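Local coordinates for protein epoxyqueuosine reductase (Streptococcus thermophilus, PDB 5D6S) that belongs to the QueG family of iron-sulfur proteins and binds cobalamin together with two iron/sulfur clusters, at residues M342-K347 / I352-A357. Residues are numbered along the deposited sequence; the frame is centred on the assembly and turned at random.
Sequences MEIIDK and IHTATA
A helical hairpin in the all-helical C-terminal part of the chain, consistent with the HEAT-like repeats of QueG proteins, brings Ile344 and Ile345 of helix 338-347 against His353, Thr354 and Ala357 of helix 351-364. The two segments illustrate how helices joined by a short connection can meet through branched and small side chains: their axes approach to 8.4 Å and their directions differ by 131°. The backbones draw nearest at Ile345 and Thr354, whose CA atoms are 4.7 Å apart. Ala357 offers only a methyl group, and Ile345 covers it with two carbons, CG1 at 3.7 Å and CD1 at 4.0 Å from Ala357 CB. The torsions of Ile345 account for this: chi1 of -67° places CG1 against the methyl, and an extended chi2 runs CD1 on past it, still touching Ala357 CB and also reaching Ala357 C. Ile344 instead uses its CG2 methyl, anti to the backbone N; its side chain and that of His353 run at a slant to each other, and Ile344 CG2 touches His353 CB at 3.9 Å. The imidazole of His353 turns away from this interface, and its NE2 is hydrogen-bonded to Asn319 O on helix 318-331. Thr354 has two roles. Its CG2 methyl packs over the backbone of Ile345, near CA and O, while OG1 has Asn348 OD1 as its main partner and Asn350 O as another, one proton having to serve both. No direct hydrogen bond spans the two segments; instead a water hydrogen-bonds to both Ile344 O and Thr354 OG1, bridging the hairpin close to its turn. Within the second helix, Thr356 OG1 donates to Ile352 O over 2.7 Å, from the face of that carbonyl opposite the one used by Thr356 N.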
loop_
_atom_site.group_PDB
_atom_site.type_symbol
_atom_site.label_atom_id
_atom_site.label_comp_id
_atom_site.label_asym_id
_atom_site.label_seq_id
_atom_site.Cartn_x
_atom_site.Cartn_y
_atom_site.Cartn_z
ATOM N N MET A 342 19.333 -21.465 5.716
ATOM C CA MET A 342 19.563 -22.650 6.507
ATOM C C MET A 342 19.585 -22.241 7.958
ATOM O O MET A 342 19.102 -22.968 8.804
ATOM C CB MET A 342 20.841 -23.375 6.080
ATOM C CG MET A 342 20.679 -24.376 4.941
ATOM S SD MET A 342 22.264 -24.799 4.122
ATOM C CE MET A 342 22.168 -26.593 4.247
ATOM N N GLU A 343 20.119 -21.065 8.249
ATOM C CA GLU A 343 20.196 -20.540 9.620
ATOM C C GLU A 343 18.801 -20.253 10.172
ATOM O O GLU A 343 18.487 -20.600 11.322
ATOM C CB GLU A 343 21.065 -19.276 9.702
ATOM C CG GLU A 343 22.562 -19.560 9.567
ATOM C CD GLU A 343 23.436 -18.313 9.341
ATOM O OE1 GLU A 343 22.983 -17.188 9.660
ATOM O OE2 GLU A 343 24.574 -18.477 8.826
ATOM N N ILE A 344 17.966 -19.615 9.354
ATOM C CA ILE A 344 16.599 -19.337 9.751
ATOM C C ILE A 344 15.884 -20.646 10.111
ATOM O O ILE A 344 15.241 -20.761 11.142
ATOM C CB ILE A 344 15.857 -18.621 8.611
ATOM C CG1 ILE A 344 16.315 -17.190 8.530
ATOM C CG2 ILE A 344 14.347 -18.646 8.822
ATOM C CD1 ILE A 344 15.975 -16.538 7.221
ATOM N N ILE A 345 16.007 -21.629 9.227
ATOM C CA ILE A 345 15.335 -22.912 9.394
ATOM C C ILE A 345 15.804 -23.675 10.648
ATOM O O ILE A 345 14.998 -24.299 11.308
ATOM C CB ILE A 345 15.533 -23.809 8.163
ATOM C CG1 ILE A 345 14.826 -23.230 6.938
ATOM C CG2 ILE A 345 15.032 -25.215 8.452
ATOM C CD1 ILE A 345 15.245 -23.891 5.639
ATOM N N ASP A 346 17.094 -23.664 10.931
ATOM C CA ASP A 346 17.613 -24.468 12.034
ATOM C C ASP A 346 17.307 -23.792 13.370
ATOM O O ASP A 346 16.854 -24.442 14.306
ATOM C CB ASP A 346 19.062 -24.906 11.750
ATOM C CG ASP A 346 19.120 -25.928 10.514
ATOM O OD1 ASP A 346 18.608 -27.079 10.684
ATOM O OD2 ASP A 346 19.623 -25.588 9.377
ATOM N N LYS A 347 17.388 -22.482 13.413
ATOM C CA LYS A 347 17.049 -21.707 14.614
ATOM C C LYS A 347 15.551 -21.780 14.918
ATOM O O LYS A 347 15.129 -22.078 16.026
ATOM C CB LYS A 347 17.475 -20.258 14.376
ATOM C CG LYS A 347 17.492 -19.368 15.593
ATOM C CD LYS A 347 18.123 -18.026 15.246
ATOM C CE LYS A 347 17.953 -16.996 16.354
ATOM N NZ LYS A 347 18.308 -17.553 17.696
ATOM N N ILE A 352 6.797 -18.911 10.442
ATOM C CA ILE A 352 6.415 -18.447 9.094
ATOM C C ILE A 352 7.648 -18.309 8.217
ATOM O O ILE A 352 7.673 -18.815 7.077
ATOM C CB ILE A 352 5.648 -17.117 9.096
ATOM C CG1 ILE A 352 4.158 -17.352 9.206
ATOM C CG2 ILE A 352 5.801 -16.376 7.775
ATOM C CD1 ILE A 352 3.779 -18.169 10.391
ATOM N N HIS A 353 8.696 -17.689 8.768
ATOM C CA HIS A 353 9.961 -17.569 8.052
ATOM C C HIS A 353 10.605 -18.913 7.736
ATOM O O HIS A 353 11.083 -19.123 6.615
ATOM C CB HIS A 353 10.948 -16.717 8.820
ATOM C CG HIS A 353 10.526 -15.298 8.962
ATOM N ND1 HIS A 353 11.086 -14.446 9.890
ATOM C CD2 HIS A 353 9.567 -14.591 8.327
ATOM C CE1 HIS A 353 10.528 -13.252 9.773
ATOM N NE2 HIS A 353 9.589 -13.322 8.846
ATOM N N THR A 354 10.604 -19.818 8.702
ATOM C CA THR A 354 11.124 -21.147 8.473
ATOM C C THR A 354 10.447 -21.808 7.288
ATOM O O THR A 354 11.092 -22.326 6.372
ATOM C CB THR A 354 10.937 -22.023 9.719
ATOM O OG1 THR A 354 11.693 -21.489 10.813
ATOM C CG2 THR A 354 11.401 -23.473 9.455
ATOM N N ALA A 355 9.125 -21.840 7.323
ATOM C CA ALA A 355 8.362 -22.527 6.269
ATOM C C ALA A 355 8.593 -21.855 4.922
ATOM O O ALA A 355 8.683 -22.490 3.886
ATOM C CB ALA A 355 6.900 -22.526 6.608
ATOM N N THR A 356 8.704 -20.550 4.948
ATOM C CA THR A 356 8.920 -19.807 3.698
ATOM C C THR A 356 10.324 -20.136 3.179
ATOM O O THR A 356 10.495 -20.451 2.010
ATOM C CB THR A 356 8.726 -18.318 3.914
ATOM O OG1 THR A 356 7.430 -18.107 4.498
ATOM C CG2 THR A 356 8.845 -17.593 2.625
ATOM N N ALA A 357 11.297 -20.164 4.086
ATOM C CA ALA A 357 12.672 -20.508 3.735
ATOM C C ALA A 357 12.801 -21.932 3.159
ATOM O O ALA A 357 13.525 -22.135 2.192
ATOM C CB ALA A 357 13.586 -20.342 4.934
HETATM O O HOH W 1 12.966 -19.180 12.033
#